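Side-chain contacts in galactose mutarotase related enzyme (Lactobacillus casei, PDB 3Q1N), which probably binds carbohydrate and acts as an isomerase, perhaps an aldose 1-epimerase: residues Y159-E164 / P237-W242; G183-I188 / I209-E214; H200-L203 / L207-L210; I229-S234 / V254-G259. One frame throughout, in Å; residues are numbered along the deposited sequence. Where two conformers were deposited one is given.

Contact 1: Y159-E164 / P237-W242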
# COMPACT_ATOMS: atom_id res chain seq x y z
N TYR A 159 8.01 12.89 -13.78
CA TYR A 159 7.19 11.71 -13.55
C TYR A 159 5.74 12.11 -13.40
O TYR A 159 5.40 13.14 -12.73
CB TYR A 159 7.65 10.95 -12.29
CG TYR A 159 8.87 10.09 -12.55
CD1 TYR A 159 10.16 10.63 -12.48
CD2 TYR A 159 8.74 8.77 -12.88
CE1 TYR A 159 11.26 9.88 -12.77
CE2 TYR A 159 9.84 7.98 -13.12
CZ TYR A 159 11.10 8.54 -13.08
OH TYR A 159 12.22 7.79 -13.32
N ASP A 160 4.86 11.34 -14.02
CA ASP A 160 3.43 11.51 -13.86
C ASP A 160 2.84 10.17 -13.49
O ASP A 160 3.45 9.12 -13.72
CB ASP A 160 2.72 11.94 -15.18
CG ASP A 160 3.12 13.33 -15.71
OD1 ASP A 160 3.76 14.18 -15.06
OD2 ASP A 160 2.81 13.55 -16.90
N LEU A 161 1.66 10.21 -12.86
CA LEU A 161 0.81 9.06 -12.74
C LEU A 161 -0.28 9.23 -13.78
O LEU A 161 -0.93 10.27 -13.84
CB LEU A 161 0.18 9.00 -11.35
CG LEU A 161 -0.45 7.66 -11.03
CD1 LEU A 161 0.62 6.65 -10.78
CD2 LEU A 161 -1.38 7.78 -9.79
N THR A 162 -0.46 8.21 -14.61
CA THR A 162 -1.53 8.20 -15.59
C THR A 162 -2.48 7.10 -15.20
O THR A 162 -2.04 5.98 -14.87
CB THR A 162 -0.99 8.00 -17.02
OG1 THR A 162 -0.01 9.00 -17.29
CG2 THR A 162 -2.09 8.12 -18.05
N VAL A 163 -3.78 7.40 -15.21
CA VAL A 163 -4.81 6.44 -14.73
C VAL A 163 -5.89 6.17 -15.76
O VAL A 163 -6.20 7.02 -16.59
CB VAL A 163 -5.46 6.87 -13.42
CG1 VAL A 163 -4.40 7.07 -12.33
CG2 VAL A 163 -6.32 8.14 -13.58
N GLU A 164 -6.44 4.96 -15.70
CA GLU A 164 -7.61 4.64 -16.51
C GLU A 164 -8.41 3.50 -15.91
O GLU A 164 -7.84 2.66 -15.20
CB GLU A 164 -7.19 4.28 -17.94
CG GLU A 164 -6.43 2.99 -18.11
CD GLU A 164 -7.30 1.71 -18.13
OE1 GLU A 164 -8.51 1.77 -18.43
OE2 GLU A 164 -6.74 0.63 -17.85
N PRO A 237 -10.08 0.19 -3.74
CA PRO A 237 -10.85 1.40 -4.01
C PRO A 237 -10.03 2.66 -4.05
O PRO A 237 -10.39 3.60 -4.76
CB PRO A 237 -11.89 1.44 -2.88
CG PRO A 237 -11.32 0.59 -1.80
CD PRO A 237 -10.50 -0.49 -2.50
N TYR A 238 -8.91 2.72 -3.33
CA TYR A 238 -8.14 3.99 -3.29
C TYR A 238 -6.67 3.71 -3.62
O TYR A 238 -6.23 2.56 -3.59
CB TYR A 238 -8.29 4.65 -1.91
CG TYR A 238 -9.72 4.71 -1.45
CD1 TYR A 238 -10.66 5.39 -2.18
CD2 TYR A 238 -10.15 4.01 -0.30
CE1 TYR A 238 -11.96 5.44 -1.81
CE2 TYR A 238 -11.49 4.08 0.09
CZ TYR A 238 -12.36 4.83 -0.67
OH TYR A 238 -13.70 4.91 -0.37
N LEU A 239 -5.94 4.78 -3.94
CA LEU A 239 -4.56 4.69 -4.41
C LEU A 239 -3.82 5.90 -3.93
O LEU A 239 -4.22 7.02 -4.25
CB LEU A 239 -4.49 4.61 -5.95
CG LEU A 239 -3.10 4.30 -6.52
CD1 LEU A 239 -2.61 2.91 -6.10
CD2 LEU A 239 -3.12 4.43 -8.08
N THR A 240 -2.74 5.69 -3.19
CA THR A 240 -2.07 6.80 -2.52
C THR A 240 -0.65 7.03 -3.06
O THR A 240 0.10 6.09 -3.24
CB THR A 240 -2.04 6.57 -1.02
OG1 THR A 240 -3.39 6.55 -0.54
CG2 THR A 240 -1.28 7.67 -0.29
N ILE A 241 -0.33 8.30 -3.31
CA ILE A 241 1.01 8.68 -3.73
C ILE A 241 1.69 9.41 -2.57
O ILE A 241 1.07 10.27 -1.92
CB ILE A 241 0.97 9.60 -4.97
CG1 ILE A 241 0.10 8.98 -6.08
CG2 ILE A 241 2.40 9.87 -5.49
CD1 ILE A 241 -1.39 9.42 -6.05
N TRP A 242 2.94 9.05 -2.30
CA TRP A 242 3.71 9.59 -1.15
C TRP A 242 5.20 9.62 -1.43
O TRP A 242 5.73 8.72 -2.05
CB TRP A 242 3.45 8.77 0.13
CG TRP A 242 4.32 9.17 1.26
CD1 TRP A 242 4.24 10.32 2.02
CD2 TRP A 242 5.47 8.48 1.71
NE1 TRP A 242 5.26 10.35 2.93
CE2 TRP A 242 6.02 9.23 2.77
CE3 TRP A 242 6.08 7.27 1.35
CZ2 TRP A 242 7.17 8.82 3.46
CZ3 TRP A 242 7.19 6.85 2.04
CH2 TRP A 242 7.73 7.63 3.09

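Contact 2: G183-I188 / I209-E214. With EDO (1,2-ethanediol), chain Q.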
# COMPACT_ATOMS: atom_id res chain seq x y z
N GLY A 183 -11.78 14.83 6.17
CA GLY A 183 -13.17 14.50 5.81
C GLY A 183 -13.71 14.96 4.46
O GLY A 183 -14.88 14.64 4.14
N ASP A 184 -12.96 15.79 3.75
CA ASP A 184 -13.44 16.17 2.42
C ASP A 184 -12.76 15.38 1.31
O ASP A 184 -11.86 14.59 1.54
CB ASP A 184 -13.37 17.68 2.20
CG ASP A 184 -12.00 18.17 1.81
OD1 ASP A 184 -11.69 19.34 2.12
OD2 ASP A 184 -11.24 17.42 1.16
N VAL A 185 -13.33 15.55 0.13
CA VAL A 185 -12.79 15.05 -1.10
C VAL A 185 -12.74 16.28 -1.99
O VAL A 185 -13.71 17.07 -2.01
CB VAL A 185 -13.66 13.93 -1.68
CG1 VAL A 185 -13.17 13.57 -3.08
CG2 VAL A 185 -13.62 12.69 -0.77
N GLU A 186 -11.61 16.49 -2.67
CA GLU A 186 -11.30 17.77 -3.31
C GLU A 186 -10.45 17.60 -4.57
O GLU A 186 -9.91 16.53 -4.85
CB GLU A 186 -10.54 18.69 -2.33
CG GLU A 186 -9.24 18.07 -1.78
CD GLU A 186 -8.54 18.88 -0.67
OE1 GLU A 186 -9.24 19.46 0.18
OE2 GLU A 186 -7.27 18.85 -0.61
N ASP A 187 -10.29 18.71 -5.29
CA ASP A 187 -9.44 18.73 -6.49
C ASP A 187 -7.98 18.61 -6.12
O ASP A 187 -7.58 18.91 -4.97
CB ASP A 187 -9.61 20.06 -7.22
CG ASP A 187 -11.01 20.26 -7.79
OD1 ASP A 187 -11.78 19.31 -7.97
OD2 ASP A 187 -11.30 21.43 -8.12
N ILE A 188 -7.18 18.15 -7.09
CA ILE A 188 -5.75 17.89 -6.87
C ILE A 188 -4.87 18.92 -7.58
O ILE A 188 -5.06 19.14 -8.78
CB ILE A 188 -5.34 16.52 -7.40
CG1 ILE A 188 -6.24 15.44 -6.80
CG2 ILE A 188 -3.87 16.27 -7.05
CD1 ILE A 188 -5.81 13.99 -7.08
N ILE A 209 -4.23 10.80 -1.54
CA ILE A 209 -5.09 9.61 -1.63
C ILE A 209 -6.16 9.79 -2.70
O ILE A 209 -7.12 10.51 -2.48
CB ILE A 209 -5.80 9.30 -0.28
CG1 ILE A 209 -4.82 9.33 0.88
CG2 ILE A 209 -6.51 7.94 -0.39
CD1 ILE A 209 -5.51 9.28 2.28
N LEU A 210 -5.99 9.17 -3.86
CA LEU A 210 -6.96 9.29 -4.94
C LEU A 210 -8.26 8.58 -4.59
O LEU A 210 -8.27 7.40 -4.18
CB LEU A 210 -6.42 8.69 -6.26
CG LEU A 210 -5.10 9.27 -6.75
CD1 LEU A 210 -4.73 8.57 -8.08
CD2 LEU A 210 -5.18 10.76 -6.97
N ALA A 211 -9.35 9.32 -4.75
CA ALA A 211 -10.68 8.88 -4.37
C ALA A 211 -11.43 8.16 -5.48
O ALA A 211 -12.50 7.59 -5.22
CB ALA A 211 -11.49 10.07 -3.89
N ASN A 212 -10.89 8.17 -6.71
CA ASN A 212 -11.61 7.65 -7.87
C ASN A 212 -11.51 6.13 -7.96
O ASN A 212 -10.56 5.58 -8.51
CB ASN A 212 -11.13 8.33 -9.17
CG ASN A 212 -11.14 9.83 -9.09
OD1 ASN A 212 -10.30 10.41 -8.42
ND2 ASN A 212 -12.02 10.49 -9.85
N SER A 213 -12.52 5.42 -7.42
CA SER A 213 -12.41 3.97 -7.27
C SER A 213 -12.52 3.17 -8.54
O SER A 213 -12.20 1.98 -8.56
CB SER A 213 -13.45 3.47 -6.26
OG SER A 213 -13.26 4.12 -5.03
N GLU A 214 -12.97 3.81 -9.61
CA GLU A 214 -13.11 3.13 -10.88
C GLU A 214 -11.79 2.83 -11.60
O GLU A 214 -11.78 2.11 -12.61
CB GLU A 214 -13.97 3.97 -11.81
CG GLU A 214 -13.33 5.30 -12.32
CD GLU A 214 -13.69 6.52 -11.46
OE1 GLU A 214 -13.91 6.37 -10.21
OE2 GLU A 214 -13.70 7.64 -12.03
C1 EDO Q . -5.84 21.91 -10.12
O1 EDO Q . -5.02 21.48 -11.21
C2 EDO Q . -7.19 21.20 -10.16
O2 EDO Q . -7.03 19.84 -9.74

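Contact 3: H200-L203 / L207-L210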
# COMPACT_ATOMS: atom_id res chain seq x y z
N HIS A 200 7.31 17.76 -6.02
CA HIS A 200 7.43 18.07 -4.60
C HIS A 200 6.41 19.10 -4.19
O HIS A 200 5.89 19.04 -3.08
CB HIS A 200 8.85 18.50 -4.23
CG HIS A 200 9.79 17.35 -4.10
ND1 HIS A 200 9.69 16.42 -3.09
CD2 HIS A 200 10.83 16.96 -4.87
CE1 HIS A 200 10.64 15.51 -3.25
NE2 HIS A 200 11.34 15.82 -4.31
N ASP A 201 6.11 20.04 -5.09
CA ASP A 201 5.01 20.99 -4.87
C ASP A 201 3.70 20.27 -4.52
O ASP A 201 3.00 20.69 -3.60
CB ASP A 201 4.80 21.90 -6.08
CG ASP A 201 5.77 23.09 -6.12
OD1 ASP A 201 6.58 23.28 -5.18
OD2 ASP A 201 5.72 23.85 -7.10
N LEU A 202 3.37 19.19 -5.23
CA LEU A 202 2.21 18.37 -4.91
C LEU A 202 2.43 17.60 -3.59
O LEU A 202 1.58 17.61 -2.69
CB LEU A 202 1.93 17.36 -6.03
CG LEU A 202 0.78 16.35 -5.79
CD1 LEU A 202 -0.59 17.04 -5.70
CD2 LEU A 202 0.80 15.21 -6.84
N LEU A 203 3.56 16.91 -3.49
CA LEU A 203 3.68 15.87 -2.43
C LEU A 203 4.15 16.39 -1.06
O LEU A 203 4.00 15.69 -0.06
CB LEU A 203 4.57 14.71 -2.91
CG LEU A 203 3.96 13.95 -4.10
CD1 LEU A 203 5.01 13.05 -4.73
CD2 LEU A 203 2.68 13.16 -3.70
N LEU A 207 0.64 12.80 1.97
CA LEU A 207 0.09 11.77 1.12
C LEU A 207 -1.14 12.25 0.28
O LEU A 207 -1.98 13.03 0.77
CB LEU A 207 -0.30 10.56 1.98
CG LEU A 207 -1.52 10.63 2.90
CD1 LEU A 207 -1.74 9.25 3.50
CD2 LEU A 207 -1.42 11.71 4.02
N VAL A 208 -1.17 11.85 -0.99
CA VAL A 208 -2.26 12.14 -1.92
C VAL A 208 -3.07 10.87 -2.17
O VAL A 208 -2.64 9.94 -2.85
CB VAL A 208 -1.69 12.68 -3.28
CG1 VAL A 208 -2.84 12.96 -4.30
CG2 VAL A 208 -0.87 13.98 -3.03
N ILE A 209 -4.23 10.80 -1.54
CA ILE A 209 -5.09 9.61 -1.63
C ILE A 209 -6.16 9.79 -2.70
O ILE A 209 -7.12 10.51 -2.48
CB ILE A 209 -5.80 9.30 -0.28
CG1 ILE A 209 -4.82 9.33 0.88
CG2 ILE A 209 -6.51 7.94 -0.39
CD1 ILE A 209 -5.51 9.28 2.28
N LEU A 210 -5.99 9.17 -3.86
CA LEU A 210 -6.96 9.29 -4.94
C LEU A 210 -8.26 8.58 -4.59
O LEU A 210 -8.27 7.40 -4.18
CB LEU A 210 -6.42 8.69 -6.26
CG LEU A 210 -5.10 9.27 -6.75
CD1 LEU A 210 -4.73 8.57 -8.08
CD2 LEU A 210 -5.18 10.76 -6.97

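Contact 4: I229-S234 / V254-G259. With EDO (1,2-ethanediol), chain J; EDO (1,2-ethanediol), chain N.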
# COMPACT_ATOMS: atom_id res chain seq x y z
N ILE A 229 6.46 1.44 -14.22
CA ILE A 229 5.59 0.39 -13.71
C ILE A 229 4.14 0.81 -13.84
O ILE A 229 3.85 1.99 -13.90
CB ILE A 229 5.85 0.07 -12.23
CG1 ILE A 229 5.57 1.29 -11.32
CG2 ILE A 229 7.30 -0.43 -12.09
CD1 ILE A 229 4.27 1.27 -10.58
N THR A 230 3.28 -0.20 -13.95
CA THR A 230 1.84 -0.00 -13.97
C THR A 230 1.23 -0.92 -12.91
O THR A 230 1.53 -2.12 -12.86
CB THR A 230 1.25 -0.33 -15.34
OG1 THR A 230 1.81 0.58 -16.30
CG2 THR A 230 -0.31 -0.18 -15.34
N LEU A 231 0.40 -0.34 -12.06
CA LEU A 231 -0.36 -1.06 -11.04
C LEU A 231 -1.75 -1.40 -11.55
O LEU A 231 -2.46 -0.53 -12.05
CB LEU A 231 -0.46 -0.27 -9.74
CG LEU A 231 0.83 0.07 -9.01
CD1 LEU A 231 0.57 0.76 -7.67
CD2 LEU A 231 1.77 -1.13 -8.79
N ASP A 232 -2.09 -2.68 -11.55
CA ASP A 232 -3.42 -3.15 -11.89
C ASP A 232 -4.16 -3.29 -10.56
O ASP A 232 -3.85 -4.16 -9.78
CB ASP A 232 -3.36 -4.50 -12.63
CG ASP A 232 -2.56 -4.41 -13.95
OD1 ASP A 232 -2.16 -3.31 -14.38
OD2 ASP A 232 -2.29 -5.46 -14.54
N ILE A 233 -5.11 -2.41 -10.31
CA ILE A 233 -5.67 -2.24 -8.93
C ILE A 233 -7.19 -2.04 -8.90
O ILE A 233 -7.73 -1.38 -8.02
CB ILE A 233 -4.89 -1.09 -8.19
CG1 ILE A 233 -4.66 0.09 -9.11
CG2 ILE A 233 -3.55 -1.61 -7.70
CD1 ILE A 233 -5.87 0.80 -9.53
N SER A 234 -7.92 -2.68 -9.81
CA SER A 234 -9.39 -2.54 -9.83
C SER A 234 -9.99 -2.92 -8.48
O SER A 234 -11.00 -2.35 -8.06
CB SER A 234 -10.04 -3.40 -10.92
OG SER A 234 -9.72 -2.96 -12.23
N VAL A 254 3.52 4.38 -4.47
CA VAL A 254 2.21 4.34 -5.12
C VAL A 254 1.53 3.15 -4.49
O VAL A 254 1.94 2.01 -4.71
CB VAL A 254 2.31 4.23 -6.67
CG1 VAL A 254 0.88 4.37 -7.27
CG2 VAL A 254 3.26 5.34 -7.24
N GLU A 255 0.52 3.42 -3.65
CA GLU A 255 0.10 2.53 -2.60
C GLU A 255 -1.36 2.13 -2.71
O GLU A 255 -2.26 2.95 -2.48
CB GLU A 255 0.34 3.21 -1.25
CG GLU A 255 1.73 3.88 -1.07
CD GLU A 255 1.80 4.75 0.17
OE1 GLU A 255 0.78 4.85 0.89
OE2 GLU A 255 2.86 5.36 0.43
N PRO A 256 -1.62 0.88 -3.11
CA PRO A 256 -3.01 0.45 -3.18
C PRO A 256 -3.63 0.36 -1.77
O PRO A 256 -3.06 -0.30 -0.91
CB PRO A 256 -2.92 -0.93 -3.86
CG PRO A 256 -1.63 -0.92 -4.64
CD PRO A 256 -0.71 -0.11 -3.74
N PHE A 257 -4.79 1.00 -1.60
CA PHE A 257 -5.50 1.07 -0.29
C PHE A 257 -6.90 0.45 -0.40
O PHE A 257 -7.75 0.93 -1.19
CB PHE A 257 -5.71 2.52 0.18
CG PHE A 257 -4.52 3.20 0.89
CD1 PHE A 257 -3.24 2.69 0.91
CD2 PHE A 257 -4.74 4.42 1.48
CE1 PHE A 257 -2.21 3.38 1.55
CE2 PHE A 257 -3.72 5.09 2.11
CZ PHE A 257 -2.47 4.60 2.15
N ASP A 258 -7.15 -0.57 0.42
CA ASP A 258 -8.53 -1.02 0.73
C ASP A 258 -8.88 -0.55 2.15
O ASP A 258 -9.05 -1.35 3.05
CB ASP A 258 -8.65 -2.53 0.58
CG ASP A 258 -10.09 -3.03 0.71
OD1 ASP A 258 -11.04 -2.23 0.50
OD2 ASP A 258 -10.25 -4.24 1.02
N GLY A 259 -8.98 0.77 2.30
CA GLY A 259 -9.20 1.43 3.57
C GLY A 259 -8.56 2.80 3.50
O GLY A 259 -8.07 3.22 2.45
C1 EDO J . 1.81 7.28 2.96
O1 EDO J . 0.86 6.23 3.23
C2 EDO J . 2.63 7.68 4.17
O2 EDO J . 3.38 6.56 4.69
C1 EDO N . -14.06 -2.24 -1.31
O1 EDO N . -13.83 -1.82 0.05
C2 EDO N . -14.59 -3.66 -1.33
O2 EDO N . -13.49 -4.56 -1.25

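Contact 1: Y159-E164 / P237-W242
Leu161 is the residue through which segment 159-164 touches Leu239 and Ile241 of segment 237-242. Ahead of it, Tyr159 anchors its OH on the backbone N of Gly149 and sets its ring against that of His225. Leu161 then points across to the opposing strand. With CG anti to the backbone N (chi1 -166°), the side chain sends CD2 forward, and this one methyl serves both partners. Leu239 has a similar first torsion and reaches out tip to tip, so that Leu161 CD2 and Leu239 CD2 stand 4.1 Å apart. Ile241 instead crosses Leu161 obliquely; in one of its two modelled conformers, its CD1 lies 4.1 Å from Leu161 CD2. Val163 again faces segment 237-242 but stops short of touching it, resting on Ala218, while its carbonyl O accepts a hydrogen bond from Asn194 ND2. No hydrogen bond spans the contact, which is purely apolar and buried. Strand 160-164 runs between strands 217-221 and 195-197 in the large antiparallel sheet, whereas strand 238-242 lies between 208-210 and 251-258 in the second sheet, and Leu210 and Ala218 add further apolar contacts beside the three residues.

Contact 2: G183-I188 / I209-E214
Val185 and Ala211 bring their CA atoms to 7.3 Å and Ile188 and Leu210 theirs to 8.9 Å, and no hydrogen bond joins the two backbones. Contact is therefore left to side chains, in two separate pairs. At the outer one, with Val185 exposed to solvent, Val185 CG1 meets Ala211 CB at 4.0 Å. Val185 holds that methyl anti to its own backbone N (chi1 172°), and the pair meets through one methyl on each side. The inner pair is buried and tighter. Leu210 starts out away from segment 183-188, but with CG anti to its carbonyl carbon (chi1 -57°) the branch swings back, and its CD2 comes to 3.3 Å from Ile188 CD1. That is closer than methyl groups normally pack, so the exact fit is doubtful. The two side chains cross there at about a right angle. Beyond the pair, the carbonyl O of Ile188 faces an ethanediol, probably from the crystallisation liquor; their modelled bond is so short that its details are doubtful. Asn212 ties the loop after the strand to the chain further back, giving ND2 to the carbonyl O of Pro169 and taking the backbone N of Gln171 on OD1. Phe173 touches both Val185 and Ala211. The arrangement is that of a two-stranded antiparallel ribbon, 171-175 with 184-187, whose strand 171-175 also bonds along 209-211 through Ile209 and Ala211, so that 184-188 reaches 209-211 by side chains across it.

Contact 3: H200-L203 / L207-L210
No ring takes part where Leu202 and Leu203 meet Val208; the one flat side chain of this helical turn with a ring, His200, is directed elsewhere and stacks on Phe156. The touching surfaces are branched aliphatic groups, and all of them converge on one methyl, Val208 CG2. Leu203 brings CD2 to 3.7 Å from Val208 CG2. Leu202 approaches more through its branch point, its CG lying 4.0 Å and its CD1 4.1 Å from that same Val208 CG2. Both leucines cross the valine at about a right angle. Their first torsions differ: Leu202 carries CG anti to the backbone N (chi1 176°), Leu203 anti to the carbonyl carbon (chi1 -64°). Although both start out at an angle to the strand, these two settings bring their branches to the valine from different positions on the turn. Val208, in contrast, points toward the helix. All three residues are buried, and no hydrogen bond crosses between the segments. Ile188 adds a further layer, touching Leu202 and Leu210, while Leu203 also reaches Ile241. The backbone is held separately, by hydrogen bonds from Val208 to Ile241 and from Leu202 N to Thr199 OG1. The arrangement is a single helical turn joined by a short three-residue link to a strand: Leu203 CA and Leu207 CA are 6.5 Å apart, the two elements diverge from there, and the two leucines cover Val208 CG2 at the near end.

Contact 4: I229-S234 / V254-G259
Leu231 CD1 is pressed against Val254 and Pro256, and Ile233 against Pro256. The leucine methyl stands 3.6 Å from Val254 CG1, and Leu231 CD1 is 3.5 Å from Val254 O, a buried carbonyl oxygen with no hydrogen-bond partner in the model. Pro256 presents its CG to both residues: Leu231 CD1 only grazes it, whereas Ile233 CG2 comes to 3.7 Å from Pro256 CG. Ile233 has CG1 between backbone N and carbonyl carbon (chi1 42°), which turns CG2 toward the proline ring while the rest of the side chain leads away. Here two antiparallel sheets face each other, as in the supersandwich fold of the galactose mutarotase family. On the opposite face of strand 251-258, Glu255 and Phe257 point away from segment 229-234. Glu255 runs extended from CG onward, and its OE1 accepts a 2.7 Å hydrogen bond from O1 of an ethanediol, probably from the crystallisation liquor, which also lies in plane at the edge of the Phe257 ring, 3.9 Å from Phe257 CZ. His143 NE2 bonds this ethanediol too, a setting consistent with the carbohydrate site expected of the family. Replacing Glu255 by alanine would probably leave that hydroxyl without its carboxylate acceptor and open a gap beside Trp242 and Thr240. Further along, and not on that face, Asp258 OD1 takes a 2.9 Å bond from O1 of another ethanediol of like origin. Behind the apolar pairs, Leu231 and Ile233 are fixed by backbone hydrogen bonds to Ala218 and Ala216.

How the contacts relate
Contacts 1, 3 and 4 are buried, whereas contact 2 runs out to the surface at Val185. Contacts 1 and 4 do the same kind of work, each joining the large antiparallel sheet to the second one, and their strands 238-242 and 251-258 are hydrogen-bonded neighbours, as through Thr240 O and Glu255 N. Contacts 2 and 3 share strand 208-210 and attach peripheral elements to it, a ribbon and a helical turn, with Ile188 and Leu202 packing directly on each other. All four meet through aliphatic groups; in contact 4 the strand's other face carries Glu255, which bonds an ethanediol near the presumed sugar site.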